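Putative aldehyde dehydrogenase AldY (Bacillus subtilis, PDB 4DNG) probably oxidises aldehydes to carboxylates with NAD+ as a member of the aldehyde dehydrogenase family, and may protect cells against stress from ethanol and related compounds. Local coordinates at residues Asn7-Gly13 against Gly202-Leu208; Arg22-Ile26 against Ile35-Ser39; Phe260-Ala266 against Ala412-Asp417; Glu332-Ala338 against Arg358-Leu363; Gln344-Ile350 against Asn374-Ala378. All coordinates share one frame; numbering follows the deposited sequence.

Interactions 1 and 2 come first along the chain and touch each other: L208 and N7 pack on A38. Their centres are about 16 Å apart. The hairpin of interaction 2 falls between the two segments of interaction 1. Interactions 3, 4 and 5 follow and belong to the other large part of the chain, built round a second mixed sheet. Interactions 3 and 4 both reach that sheet. Interactions 4 and 5 share helix 332-347, and their segments alternate along the chain. Interaction 3 spans both of them. Interactions 1 and 3 lie on opposite sides of the chain's centre, with centres about 46 Å apart. This fits the family's division into NAD-binding and catalytic domains.

Interaction 1. Residues Asn7-Gly13 against Gly202-Leu208; sequences NKSFING and GVLNVML
The carbonyl O of F10 is gripped twice from segment 202-208. V206 N donates a hydrogen bond to F10 O at 2.8 Å, and N205 CA adds a C-H...O contact at 3.2 Å from F10 O. In return F10 N donates to V206 O at 2.9 Å. The two residues form a single antiparallel, hydrogen-bonded bridge. It lays the N-terminal strand 9-11 beside strand 204-206, which pairs in parallel with strand 173-177 in the mixed sheet of the NAD-binding domain. Side chains extend the pairing at both ends. At one end L208 N points almost straight at S9 OG, 3.0 Å away (173°). At the other, CG of N205 lies beside its own backbone N (chi1 -58°). This directs N205 OD1 to N12 N at 2.9 Å, nearly along the C=O axis. The amide nitrogen of the same side chain, N205 ND2, donates to G202 O at 2.7 Å from above the carbonyl plane, and weakly to V174 O. With N205 replaced by alanine, N12 N is likely to lose its acceptor and G202 O this donor, leaving the turn at N12 freer to move. I11 and M207 cross at about a right angle, with I11 CG1 3.6 Å from M207 CE. The F10 ring turns its edge to L204, with F10 CD2 3.5 Å from L204 O, and meets W15 edge-to-face. A water accepts from G202 N and donates to L204 O; its bond from G13 N is weak.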
# COMPACT_ATOMS: atom_id res chain seq x y z
N ASN A 7 -20.65 26.70 9.53
CA ASN A 7 -20.02 27.04 8.27
C ASN A 7 -18.52 27.32 8.43
O ASN A 7 -17.88 27.93 7.56
CB ASN A 7 -20.74 28.24 7.64
CG ASN A 7 -20.97 29.36 8.64
OD1 ASN A 7 -20.34 29.39 9.70
ND2 ASN A 7 -21.87 30.26 8.32
N LYS A 8 -17.96 26.84 9.53
CA LYS A 8 -16.56 27.07 9.84
C LYS A 8 -15.75 25.77 9.83
O LYS A 8 -16.31 24.68 9.85
CB LYS A 8 -16.43 27.74 11.21
CG LYS A 8 -17.50 28.78 11.49
CD LYS A 8 -16.92 30.04 12.12
CE LYS A 8 -17.81 31.24 11.82
NZ LYS A 8 -17.14 32.51 12.22
N SER A 9 -14.43 25.91 9.79
CA SER A 9 -13.55 24.79 10.00
C SER A 9 -13.64 24.47 11.44
O SER A 9 -14.00 25.34 12.24
CB SER A 9 -12.12 25.16 9.68
OG SER A 9 -11.98 25.44 8.31
N PHE A 10 -13.33 23.23 11.79
CA PHE A 10 -13.22 22.85 13.18
C PHE A 10 -11.77 22.43 13.32
O PHE A 10 -11.40 21.35 12.87
CB PHE A 10 -14.19 21.73 13.54
CG PHE A 10 -14.22 21.38 15.01
CD1 PHE A 10 -15.01 22.09 15.89
CD2 PHE A 10 -13.49 20.31 15.50
CE1 PHE A 10 -15.05 21.76 17.26
CE2 PHE A 10 -13.53 19.97 16.86
CZ PHE A 10 -14.31 20.69 17.74
N ILE A 11 -10.97 23.32 13.91
CA ILE A 11 -9.56 23.11 14.17
C ILE A 11 -9.29 23.18 15.68
O ILE A 11 -9.82 24.05 16.37
CB ILE A 11 -8.67 24.10 13.36
CG1 ILE A 11 -8.99 23.99 11.85
CG2 ILE A 11 -7.19 23.80 13.57
CD1 ILE A 11 -8.56 25.17 10.98
N ASN A 12 -8.51 22.23 16.18
CA ASN A 12 -8.06 22.17 17.58
C ASN A 12 -9.17 22.44 18.57
O ASN A 12 -8.97 23.12 19.57
CB ASN A 12 -6.88 23.12 17.82
CG ASN A 12 -6.07 22.78 19.08
OD1 ASN A 12 -6.04 21.63 19.54
ND2 ASN A 12 -5.42 23.79 19.63
N GLY A 13 -10.35 21.91 18.29
CA GLY A 13 -11.46 22.00 19.22
C GLY A 13 -12.23 23.28 19.09
O GLY A 13 -13.08 23.57 19.93
N GLY A 202 -8.09 18.78 18.59
CA GLY A 202 -7.02 18.40 17.70
C GLY A 202 -7.07 17.01 17.10
O GLY A 202 -6.40 16.76 16.09
N VAL A 203 -7.83 16.09 17.70
CA VAL A 203 -7.91 14.72 17.16
C VAL A 203 -8.72 14.64 15.85
O VAL A 203 -8.39 13.83 14.98
CB VAL A 203 -8.42 13.69 18.19
CG1 VAL A 203 -8.61 12.33 17.54
CG2 VAL A 203 -7.43 13.56 19.34
N LEU A 204 -9.77 15.45 15.73
CA LEU A 204 -10.51 15.62 14.47
C LEU A 204 -10.51 17.07 13.98
O LEU A 204 -11.11 17.94 14.60
CB LEU A 204 -11.96 15.16 14.59
CG LEU A 204 -12.77 15.40 13.31
CD1 LEU A 204 -12.08 14.73 12.12
CD2 LEU A 204 -14.22 14.94 13.43
N ASN A 205 -9.87 17.31 12.85
CA ASN A 205 -9.86 18.63 12.28
C ASN A 205 -10.56 18.63 10.93
O ASN A 205 -10.26 17.80 10.07
CB ASN A 205 -8.42 19.11 12.17
CG ASN A 205 -7.72 19.12 13.53
OD1 ASN A 205 -7.87 20.05 14.32
ND2 ASN A 205 -6.98 18.05 13.81
N VAL A 206 -11.53 19.54 10.76
CA VAL A 206 -12.29 19.63 9.53
C VAL A 206 -12.04 20.96 8.82
O VAL A 206 -12.39 22.02 9.34
CB VAL A 206 -13.81 19.43 9.75
CG1 VAL A 206 -14.56 19.69 8.45
CG2 VAL A 206 -14.13 18.03 10.28
N MET A 207 -11.46 20.88 7.63
CA MET A 207 -11.05 22.03 6.85
C MET A 207 -12.08 22.44 5.82
O MET A 207 -12.46 21.64 4.95
CB MET A 207 -9.77 21.67 6.10
CG MET A 207 -8.70 21.19 7.06
SD MET A 207 -8.20 22.56 8.13
CE MET A 207 -7.65 21.57 9.50
N LEU A 208 -12.53 23.68 5.93
CA LEU A 208 -13.40 24.27 4.92
C LEU A 208 -12.55 25.14 4.03
O LEU A 208 -12.08 26.20 4.44
CB LEU A 208 -14.54 25.05 5.57
CG LEU A 208 -15.83 24.25 5.72
CD1 LEU A 208 -15.59 22.97 6.50
CD2 LEU A 208 -16.91 25.09 6.39
O HOH W 1 -12.50 27.57 7.12
O HOH W 2 -10.27 19.36 17.14

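Interaction 2. Residues Arg22-Ile26 against Ile35-Ser39; sequences RTEDI and ITTAS
D25 and T37 have matching first torsions: D25 CG and T37 OG1 each lie anti to their own carbonyl carbon and beside the backbone N (chi1 -65° and -69°). The two residues pair on one face of the sheet, where their side chains run side by side and point the same way. T37 OG1 donates to D25 OD1 at 2.6 Å, meeting it from well above the carboxylate plane. The other branch of T37 turns toward T23, with T37 CG2 3.9 Å from T23 CB. These three residues and S39 share that face. D25 with T37 and T23 with S39 are its non-hydrogen-bonded pairs. The two strands form an antiparallel beta hairpin, 23-27 with 34-39. Between those pairs, E24 and A38 form a hydrogen-bonded pair: E24 N to A38 O and A38 N to E24 O are both 2.9 Å. Toward the turn, I35 N donates to I26 O at 2.8 Å. The other face carries E24, I26, T36 and A38. There I26 CD1 lies 4.4 Å from A38 CB. E24 OE2 accepts from Q181 NE2, which ties this face to the loop before helix 183-196. The guanidinium of R22 leads away from the hairpin to salt bridges with D210 and E213. S39 OG is hydrogen-bonded to G18 N.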
# COMPACT_ATOMS: atom_id res chain seq x y z
N ARG A 22 -11.41 34.82 0.96
CA ARG A 22 -12.36 34.33 -0.04
C ARG A 22 -13.49 33.58 0.64
O ARG A 22 -13.31 33.04 1.74
CB ARG A 22 -11.66 33.42 -1.07
CG ARG A 22 -10.80 34.13 -2.11
CD ARG A 22 -10.65 33.31 -3.41
NE ARG A 22 -9.99 32.06 -3.09
CZ ARG A 22 -10.45 30.85 -3.33
NH1 ARG A 22 -11.58 30.66 -4.01
NH2 ARG A 22 -9.72 29.82 -2.92
N THR A 23 -14.65 33.54 0.00
CA THR A 23 -15.78 32.81 0.55
C THR A 23 -16.53 32.12 -0.56
O THR A 23 -16.40 32.47 -1.73
CB THR A 23 -16.77 33.72 1.26
OG1 THR A 23 -17.42 34.51 0.27
CG2 THR A 23 -16.08 34.64 2.26
N GLU A 24 -17.33 31.12 -0.19
CA GLU A 24 -18.16 30.42 -1.13
C GLU A 24 -19.52 30.16 -0.54
O GLU A 24 -19.64 29.72 0.61
CB GLU A 24 -17.53 29.08 -1.49
CG GLU A 24 -18.39 28.29 -2.45
CD GLU A 24 -17.58 27.51 -3.46
OE1 GLU A 24 -16.34 27.69 -3.50
OE2 GLU A 24 -18.18 26.72 -4.22
N ASP A 25 -20.54 30.43 -1.34
CA ASP A 25 -21.89 30.11 -0.97
C ASP A 25 -22.16 28.63 -1.19
O ASP A 25 -21.94 28.10 -2.31
CB ASP A 25 -22.85 30.97 -1.78
CG ASP A 25 -22.72 32.45 -1.46
OD1 ASP A 25 -22.03 32.80 -0.47
OD2 ASP A 25 -23.30 33.26 -2.21
N ILE A 26 -22.59 27.95 -0.13
CA ILE A 26 -23.01 26.56 -0.28
C ILE A 26 -24.47 26.59 -0.69
O ILE A 26 -25.30 27.21 -0.02
CB ILE A 26 -22.80 25.72 0.99
CG1 ILE A 26 -21.33 25.84 1.43
CG2 ILE A 26 -23.22 24.27 0.74
CD1 ILE A 26 -20.95 25.01 2.63
N ILE A 35 -27.57 28.15 1.25
CA ILE A 35 -27.75 27.50 2.54
C ILE A 35 -26.95 28.22 3.63
O ILE A 35 -27.50 28.59 4.66
CB ILE A 35 -27.40 26.00 2.46
CG1 ILE A 35 -28.36 25.29 1.49
CG2 ILE A 35 -27.37 25.36 3.86
CD1 ILE A 35 -27.92 23.89 1.08
N THR A 36 -25.64 28.37 3.40
CA THR A 36 -24.76 29.32 4.10
C THR A 36 -23.67 29.82 3.17
O THR A 36 -23.54 29.41 2.01
CB THR A 36 -23.88 28.70 5.19
OG1 THR A 36 -23.59 27.32 4.88
CG2 THR A 36 -24.48 28.86 6.51
N THR A 37 -22.83 30.65 3.77
CA THR A 37 -21.61 31.15 3.16
C THR A 37 -20.44 30.72 4.05
O THR A 37 -20.46 30.87 5.27
CB THR A 37 -21.70 32.69 3.03
OG1 THR A 37 -22.68 32.99 2.04
CG2 THR A 37 -20.36 33.30 2.64
N ALA A 38 -19.42 30.15 3.44
CA ALA A 38 -18.31 29.66 4.23
C ALA A 38 -17.04 30.35 3.78
O ALA A 38 -16.78 30.47 2.57
CB ALA A 38 -18.18 28.15 4.11
N SER A 39 -16.28 30.81 4.76
CA SER A 39 -14.96 31.40 4.53
C SER A 39 -13.94 30.28 4.36
O SER A 39 -13.96 29.28 5.11
CB SER A 39 -14.56 32.28 5.71
OG SER A 39 -14.40 31.48 6.86

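Interaction 3. Residues Phe260-Ala266 against Ala412-Asp417; sequences FAVLSDA and AVFTSD
Backbone hydrogen bonds join the parallel strands 260-262 and 412-414. A261 N donates to A412 O at 2.7 Å and F414 N to A261 O at 2.8 Å. A third, from L263 N to F414 O at 2.9 Å, continues the pattern one residue beyond strand 260-262. Polar side chains take over where the strands end. D265 CG sits between its own backbone N and carbonyl carbon (chi1 59°), which turns the carboxylate toward segment 412-417. T415 OG1 donates to D265 OD1 at 2.7 Å, on the syn side. S416 N and D417 N add weak bonds to D265 OD1 and OD2. T415 OG1 also accepts from D417 N at 2.9 Å, an ST turn just before helix 418-425, with D417 at the N-cap. Among the apolar contacts, the F260 and F414 rings meet obliquely, planes at 34°, with F260 CZ 3.4 Å from F414 CE1. A266 CB covers F414 CB at 4.0 Å. Past the strand end, L263 CG rests on V413 CG2 at 3.8 Å. Strand 258-262 runs between strands 290-296 and 410-414 in the mixed sheet of the catalytic domain; helix 268-281 packs on F260, V262 and F414, and helix 395-403 on L263.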
# COMPACT_ATOMS: atom_id res chain seq x y z
N PHE A 260 -23.30 -4.62 -13.89
CA PHE A 260 -24.44 -5.34 -13.39
C PHE A 260 -24.65 -6.39 -14.47
O PHE A 260 -25.00 -6.06 -15.61
CB PHE A 260 -25.62 -4.37 -13.36
CG PHE A 260 -26.80 -4.82 -12.56
CD1 PHE A 260 -26.84 -4.64 -11.18
CD2 PHE A 260 -27.91 -5.37 -13.19
CE1 PHE A 260 -27.94 -5.04 -10.43
CE2 PHE A 260 -29.02 -5.77 -12.45
CZ PHE A 260 -29.03 -5.60 -11.07
N ALA A 261 -24.38 -7.65 -14.14
CA ALA A 261 -24.61 -8.74 -15.10
C ALA A 261 -25.85 -9.54 -14.75
O ALA A 261 -26.02 -9.95 -13.61
CB ALA A 261 -23.40 -9.65 -15.24
N VAL A 262 -26.69 -9.77 -15.76
CA VAL A 262 -27.97 -10.45 -15.62
C VAL A 262 -27.98 -11.67 -16.54
O VAL A 262 -28.19 -11.55 -17.76
CB VAL A 262 -29.14 -9.49 -15.96
CG1 VAL A 262 -30.48 -10.24 -16.03
CG2 VAL A 262 -29.22 -8.35 -14.97
N LEU A 263 -27.74 -12.83 -15.94
CA LEU A 263 -27.47 -14.04 -16.71
C LEU A 263 -28.76 -14.72 -17.15
O LEU A 263 -29.84 -14.38 -16.67
CB LEU A 263 -26.59 -14.99 -15.89
CG LEU A 263 -25.30 -14.50 -15.21
CD1 LEU A 263 -24.45 -15.70 -14.81
CD2 LEU A 263 -24.49 -13.55 -16.08
N SER A 264 -28.63 -15.69 -18.06
CA SER A 264 -29.78 -16.36 -18.67
C SER A 264 -30.79 -16.95 -17.67
O SER A 264 -31.99 -16.84 -17.87
CB SER A 264 -29.33 -17.41 -19.69
OG SER A 264 -28.35 -18.28 -19.15
N ASP A 265 -30.30 -17.57 -16.61
CA ASP A 265 -31.22 -18.17 -15.64
C ASP A 265 -31.80 -17.19 -14.59
O ASP A 265 -32.71 -17.54 -13.85
CB ASP A 265 -30.61 -19.43 -14.99
CG ASP A 265 -29.32 -19.14 -14.26
OD1 ASP A 265 -28.86 -17.98 -14.28
OD2 ASP A 265 -28.75 -20.09 -13.67
N ALA A 266 -31.28 -15.96 -14.54
CA ALA A 266 -31.73 -14.96 -13.56
C ALA A 266 -33.24 -14.79 -13.45
O ALA A 266 -33.98 -14.96 -14.43
CB ALA A 266 -31.11 -13.62 -13.85
N ALA A 412 -21.96 -6.89 -9.70
CA ALA A 412 -23.16 -7.64 -9.32
C ALA A 412 -23.56 -8.63 -10.41
O ALA A 412 -23.59 -8.30 -11.60
CB ALA A 412 -24.32 -6.68 -9.00
N VAL A 413 -23.85 -9.86 -9.99
CA VAL A 413 -24.27 -10.91 -10.92
C VAL A 413 -25.61 -11.51 -10.48
O VAL A 413 -25.85 -11.74 -9.28
CB VAL A 413 -23.16 -11.99 -11.15
CG1 VAL A 413 -22.64 -12.54 -9.84
CG2 VAL A 413 -23.66 -13.12 -12.05
N PHE A 414 -26.48 -11.71 -11.46
CA PHE A 414 -27.83 -12.25 -11.22
C PHE A 414 -28.04 -13.54 -11.96
O PHE A 414 -28.05 -13.60 -13.19
CB PHE A 414 -28.93 -11.22 -11.52
CG PHE A 414 -29.15 -10.24 -10.40
CD1 PHE A 414 -28.23 -9.23 -10.14
CD2 PHE A 414 -30.28 -10.34 -9.58
CE1 PHE A 414 -28.41 -8.33 -9.09
CE2 PHE A 414 -30.48 -9.44 -8.54
CZ PHE A 414 -29.54 -8.44 -8.29
N THR A 415 -28.18 -14.60 -11.18
CA THR A 415 -28.36 -15.92 -11.71
C THR A 415 -29.18 -16.72 -10.73
O THR A 415 -29.12 -16.49 -9.52
CB THR A 415 -27.01 -16.63 -11.97
OG1 THR A 415 -27.23 -18.05 -12.16
CG2 THR A 415 -26.05 -16.44 -10.81
N SER A 416 -29.93 -17.66 -11.28
CA SER A 416 -30.72 -18.61 -10.51
C SER A 416 -29.83 -19.65 -9.84
O SER A 416 -30.16 -20.16 -8.78
CB SER A 416 -31.68 -19.33 -11.44
OG SER A 416 -32.51 -20.17 -10.69
N ASP A 417 -28.71 -19.95 -10.49
CA ASP A 417 -27.74 -20.93 -10.03
C ASP A 417 -26.70 -20.28 -9.10
O ASP A 417 -25.78 -19.60 -9.57
CB ASP A 417 -27.06 -21.57 -11.24
CG ASP A 417 -26.27 -22.81 -10.90
OD1 ASP A 417 -26.18 -23.18 -9.71
OD2 ASP A 417 -25.72 -23.42 -11.84

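Interaction 4. Residues Glu332-Ala338 against Arg358-Leu363; sequences ERQIEKA and RVGNVL
The first turns of helix 332-347 face a tight beta hairpin, in which a type II' turn from V359 to V362 joins strands 358-359 and 362-363. G360 takes a positive phi of 63° in this turn. V359 and V362 bond to each other through both backbone N-H groups. R358, at the base of the hairpin, reaches toward the helix. Its chain is extended from CG to NE, and it crosses E332 at about a right angle. The guanidinium grips the E332 carboxylate end-on in a salt bridge: R358 NH2 lies 2.8 Å from E332 OE2, and R358 NH1 lies 3.0 Å from E332 OE1. Both oxygens are near the guanidinium plane and are met on their syn sides. The two planar groups are still twisted by 41°. R358 NE donates to G360 O at 2.6 Å, also in the guanidinium plane, so the hairpin's own backbone fixes the group's rotation. E336 OE2 comes no nearer than 4.4 Å to R358 NH2. Its charge may add to the pull on the arginine, but it forms no salt bridge. I335 packs over one face of the guanidinium. I335 CD1 also reaches N361 CB at 3.7 Å, while N361 OD1 is held by Q32 NE2. Deeper in, L363 CD2 meets two helix side chains: I335 CG2 at 4.0 Å and A338 CB at 3.8 Å.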
# COMPACT_ATOMS: atom_id res chain seq x y z
N GLU A 332 -24.19 22.72 -12.13
CA GLU A 332 -24.38 22.96 -13.56
C GLU A 332 -23.32 22.30 -14.45
O GLU A 332 -23.64 21.89 -15.57
CB GLU A 332 -24.40 24.47 -13.83
CG GLU A 332 -24.59 24.87 -15.29
CD GLU A 332 -26.04 25.08 -15.67
OE1 GLU A 332 -26.82 25.61 -14.85
OE2 GLU A 332 -26.39 24.71 -16.81
N ARG A 333 -22.08 22.20 -13.97
CA ARG A 333 -21.03 21.55 -14.74
C ARG A 333 -21.34 20.07 -14.97
O ARG A 333 -20.97 19.51 -16.00
CB ARG A 333 -19.66 21.73 -14.10
CG ARG A 333 -18.87 22.93 -14.62
CD ARG A 333 -17.45 22.99 -14.05
NE ARG A 333 -17.41 23.41 -12.64
CZ ARG A 333 -17.00 22.66 -11.62
NH1 ARG A 333 -16.55 21.42 -11.81
NH2 ARG A 333 -17.01 23.16 -10.39
N GLN A 334 -22.03 19.44 -14.00
CA GLN A 334 -22.43 18.03 -14.12
C GLN A 334 -23.49 17.84 -15.18
O GLN A 334 -23.45 16.85 -15.92
CB GLN A 334 -22.97 17.49 -12.79
CG GLN A 334 -21.89 17.30 -11.74
CD GLN A 334 -20.93 16.20 -12.11
OE1 GLN A 334 -19.78 16.47 -12.47
NE2 GLN A 334 -21.39 14.95 -12.04
N ILE A 335 -24.45 18.77 -15.26
CA ILE A 335 -25.49 18.68 -16.27
C ILE A 335 -24.90 18.81 -17.68
O ILE A 335 -25.15 17.95 -18.52
CB ILE A 335 -26.63 19.68 -16.04
CG1 ILE A 335 -27.39 19.34 -14.76
CG2 ILE A 335 -27.61 19.63 -17.20
CD1 ILE A 335 -28.17 20.50 -14.17
N GLU A 336 -24.10 19.84 -17.93
CA GLU A 336 -23.48 20.05 -19.25
C GLU A 336 -22.68 18.80 -19.64
O GLU A 336 -22.73 18.35 -20.78
CB GLU A 336 -22.60 21.31 -19.28
CG GLU A 336 -23.20 22.58 -18.66
CD GLU A 336 -23.99 23.45 -19.63
OE1 GLU A 336 -24.17 23.07 -20.81
OE2 GLU A 336 -24.44 24.54 -19.20
N LYS A 337 -21.96 18.24 -18.66
CA LYS A 337 -21.18 17.03 -18.86
C LYS A 337 -22.05 15.84 -19.21
O LYS A 337 -21.68 15.03 -20.05
CB LYS A 337 -20.34 16.71 -17.61
CG LYS A 337 -19.02 17.45 -17.56
CD LYS A 337 -18.06 16.80 -16.59
CE LYS A 337 -16.70 17.46 -16.64
NZ LYS A 337 -15.64 16.53 -16.15
N ALA A 338 -23.20 15.74 -18.57
CA ALA A 338 -24.13 14.66 -18.84
C ALA A 338 -24.72 14.79 -20.23
O ALA A 338 -24.68 13.85 -21.03
CB ALA A 338 -25.24 14.66 -17.81
N ARG A 358 -34.24 18.12 -19.34
CA ARG A 358 -33.71 18.99 -18.30
C ARG A 358 -34.79 19.90 -17.76
O ARG A 358 -35.27 20.78 -18.47
CB ARG A 358 -32.54 19.83 -18.82
CG ARG A 358 -32.20 20.99 -17.89
CD ARG A 358 -30.87 21.67 -18.17
NE ARG A 358 -30.49 22.50 -17.03
CZ ARG A 358 -29.37 23.21 -16.92
NH1 ARG A 358 -29.14 23.91 -15.81
NH2 ARG A 358 -28.47 23.21 -17.90
N VAL A 359 -35.15 19.70 -16.49
CA VAL A 359 -36.07 20.61 -15.81
C VAL A 359 -35.30 21.34 -14.71
O VAL A 359 -35.02 20.78 -13.65
CB VAL A 359 -37.28 19.87 -15.18
CG1 VAL A 359 -38.33 20.86 -14.72
CG2 VAL A 359 -37.88 18.88 -16.16
N GLY A 360 -34.97 22.60 -14.97
CA GLY A 360 -34.13 23.35 -14.06
C GLY A 360 -32.79 22.65 -14.00
O GLY A 360 -32.14 22.46 -15.03
N ASN A 361 -32.39 22.22 -12.81
CA ASN A 361 -31.12 21.52 -12.65
C ASN A 361 -31.28 20.00 -12.43
O ASN A 361 -30.32 19.29 -12.08
CB ASN A 361 -30.25 22.20 -11.58
CG ASN A 361 -30.16 23.71 -11.78
OD1 ASN A 361 -30.77 24.50 -11.03
ND2 ASN A 361 -29.41 24.13 -12.80
N VAL A 362 -32.51 19.52 -12.65
CA VAL A 362 -32.83 18.10 -12.62
C VAL A 362 -32.73 17.55 -14.03
O VAL A 362 -33.31 18.10 -14.96
CB VAL A 362 -34.28 17.84 -12.12
CG1 VAL A 362 -34.62 16.37 -12.22
CG2 VAL A 362 -34.49 18.34 -10.68
N LEU A 363 -32.00 16.46 -14.23
CA LEU A 363 -32.27 15.69 -15.43
C LEU A 363 -32.93 14.34 -15.16
O LEU A 363 -32.55 13.60 -14.24
CB LEU A 363 -31.10 15.66 -16.43
CG LEU A 363 -29.76 14.98 -16.24
CD1 LEU A 363 -29.82 13.55 -16.75
CD2 LEU A 363 -28.74 15.77 -17.03

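Interaction 5. Residues Gln344-Ile350 against Asn374-Ala378; sequences QAKTDGI and NSKIA
Q344 and K376 cross obliquely, with the aliphatic part of the lysine resting on the glutamine. K376 CD lies 3.5 Å from Q344 NE2 and 3.6 Å from Q344 CG. Q344 CG is anti to the backbone N (chi1 -168°), and the bend at chi2 (68°) folds the amide back against the lysine chain. D348 comes across the lysine at about a right angle, with D348 OD2 4.0 Å from K376 CD. The lysine nitrogen is farther off: D348 OD2 to K376 NZ is 4.6 Å, too long for a salt bridge. Shortening Q344 to alanine is likely to leave one side of the K376 chain without its packing partner and let it swing more freely. The helix 332-347 finishes here in a Schellman motif, where G349 has a positive phi and turns the chain toward strand 351-354. On the inner side, A345 CB fits against both branches of I377, 3.6 Å from I377 CG1 and 3.7 Å from I377 CG2. I350, just past the glycine, approaches the same isoleucine, with I350 CG1 4.3 Å from I377 CD1. F368 of strand 362-369 packs on A345 and I350, while I377 touches T388 of strand 386-392.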
# COMPACT_ATOMS: atom_id res chain seq x y z
N GLN A 344 -23.14 12.68 -27.57
CA GLN A 344 -22.14 11.75 -28.05
C GLN A 344 -22.76 10.42 -28.50
O GLN A 344 -22.50 9.96 -29.61
CB GLN A 344 -21.06 11.52 -26.99
CG GLN A 344 -19.82 10.79 -27.49
CD GLN A 344 -19.01 11.61 -28.47
OE1 GLN A 344 -19.53 12.12 -29.48
NE2 GLN A 344 -17.72 11.75 -28.20
N ALA A 345 -23.60 9.83 -27.64
CA ALA A 345 -24.23 8.52 -27.92
C ALA A 345 -25.27 8.61 -29.00
O ALA A 345 -25.51 7.64 -29.73
CB ALA A 345 -24.86 7.96 -26.66
N LYS A 346 -25.92 9.77 -29.09
CA LYS A 346 -26.91 10.01 -30.11
C LYS A 346 -26.28 10.05 -31.50
O LYS A 346 -26.67 9.26 -32.36
CB LYS A 346 -27.69 11.29 -29.80
CG LYS A 346 -28.80 11.07 -28.79
CD LYS A 346 -29.67 12.30 -28.69
CE LYS A 346 -31.04 11.97 -28.11
NZ LYS A 346 -31.68 13.20 -27.59
N THR A 347 -25.29 10.92 -31.70
CA THR A 347 -24.55 10.98 -32.98
C THR A 347 -23.88 9.65 -33.31
O THR A 347 -23.73 9.30 -34.49
CB THR A 347 -23.46 12.09 -32.99
OG1 THR A 347 -23.78 13.11 -32.05
CG2 THR A 347 -23.32 12.69 -34.41
N ASP A 348 -23.50 8.91 -32.26
CA ASP A 348 -22.88 7.58 -32.36
C ASP A 348 -23.79 6.46 -32.86
O ASP A 348 -23.30 5.37 -33.15
CB ASP A 348 -22.31 7.17 -31.01
CG ASP A 348 -20.86 7.56 -30.83
OD1 ASP A 348 -20.38 8.44 -31.57
OD2 ASP A 348 -20.21 6.97 -29.94
N GLY A 349 -25.10 6.72 -32.90
CA GLY A 349 -26.07 5.73 -33.38
C GLY A 349 -26.91 5.02 -32.32
O GLY A 349 -27.99 4.52 -32.63
N ILE A 350 -26.41 4.96 -31.08
CA ILE A 350 -27.04 4.16 -30.02
C ILE A 350 -28.50 4.54 -29.78
O ILE A 350 -28.81 5.71 -29.63
CB ILE A 350 -26.26 4.23 -28.70
CG1 ILE A 350 -24.92 3.48 -28.81
CG2 ILE A 350 -27.07 3.63 -27.55
CD1 ILE A 350 -23.73 4.36 -29.16
N ASN A 374 -17.82 -1.63 -25.51
CA ASN A 374 -16.65 -0.81 -25.82
C ASN A 374 -17.09 0.57 -26.34
O ASN A 374 -16.47 1.13 -27.26
CB ASN A 374 -15.76 -1.54 -26.83
CG ASN A 374 -14.29 -1.49 -26.46
OD1 ASN A 374 -13.92 -1.70 -25.31
ND2 ASN A 374 -13.45 -1.22 -27.45
N SER A 375 -18.15 1.10 -25.75
CA SER A 375 -18.75 2.36 -26.19
C SER A 375 -18.36 3.49 -25.27
O SER A 375 -17.96 3.26 -24.13
CB SER A 375 -20.27 2.25 -26.22
OG SER A 375 -20.71 1.68 -27.44
N LYS A 376 -18.50 4.71 -25.77
CA LYS A 376 -18.23 5.89 -24.96
C LYS A 376 -19.16 5.96 -23.76
O LYS A 376 -18.69 6.09 -22.63
CB LYS A 376 -18.29 7.16 -25.82
CG LYS A 376 -16.97 7.45 -26.51
CD LYS A 376 -17.14 8.35 -27.73
CE LYS A 376 -15.83 8.50 -28.49
NZ LYS A 376 -16.03 8.96 -29.89
N ILE A 377 -20.47 5.84 -23.99
CA ILE A 377 -21.45 5.89 -22.89
C ILE A 377 -21.33 4.71 -21.92
O ILE A 377 -21.64 4.84 -20.73
CB ILE A 377 -22.91 6.01 -23.38
CG1 ILE A 377 -23.06 5.50 -24.81
CG2 ILE A 377 -23.41 7.44 -23.27
CD1 ILE A 377 -23.30 4.01 -24.90
N ALA A 378 -20.89 3.56 -22.43
CA ALA A 378 -20.67 2.38 -21.59
C ALA A 378 -19.44 2.54 -20.69
O ALA A 378 -19.50 2.26 -19.50
CB ALA A 378 -20.55 1.12 -22.44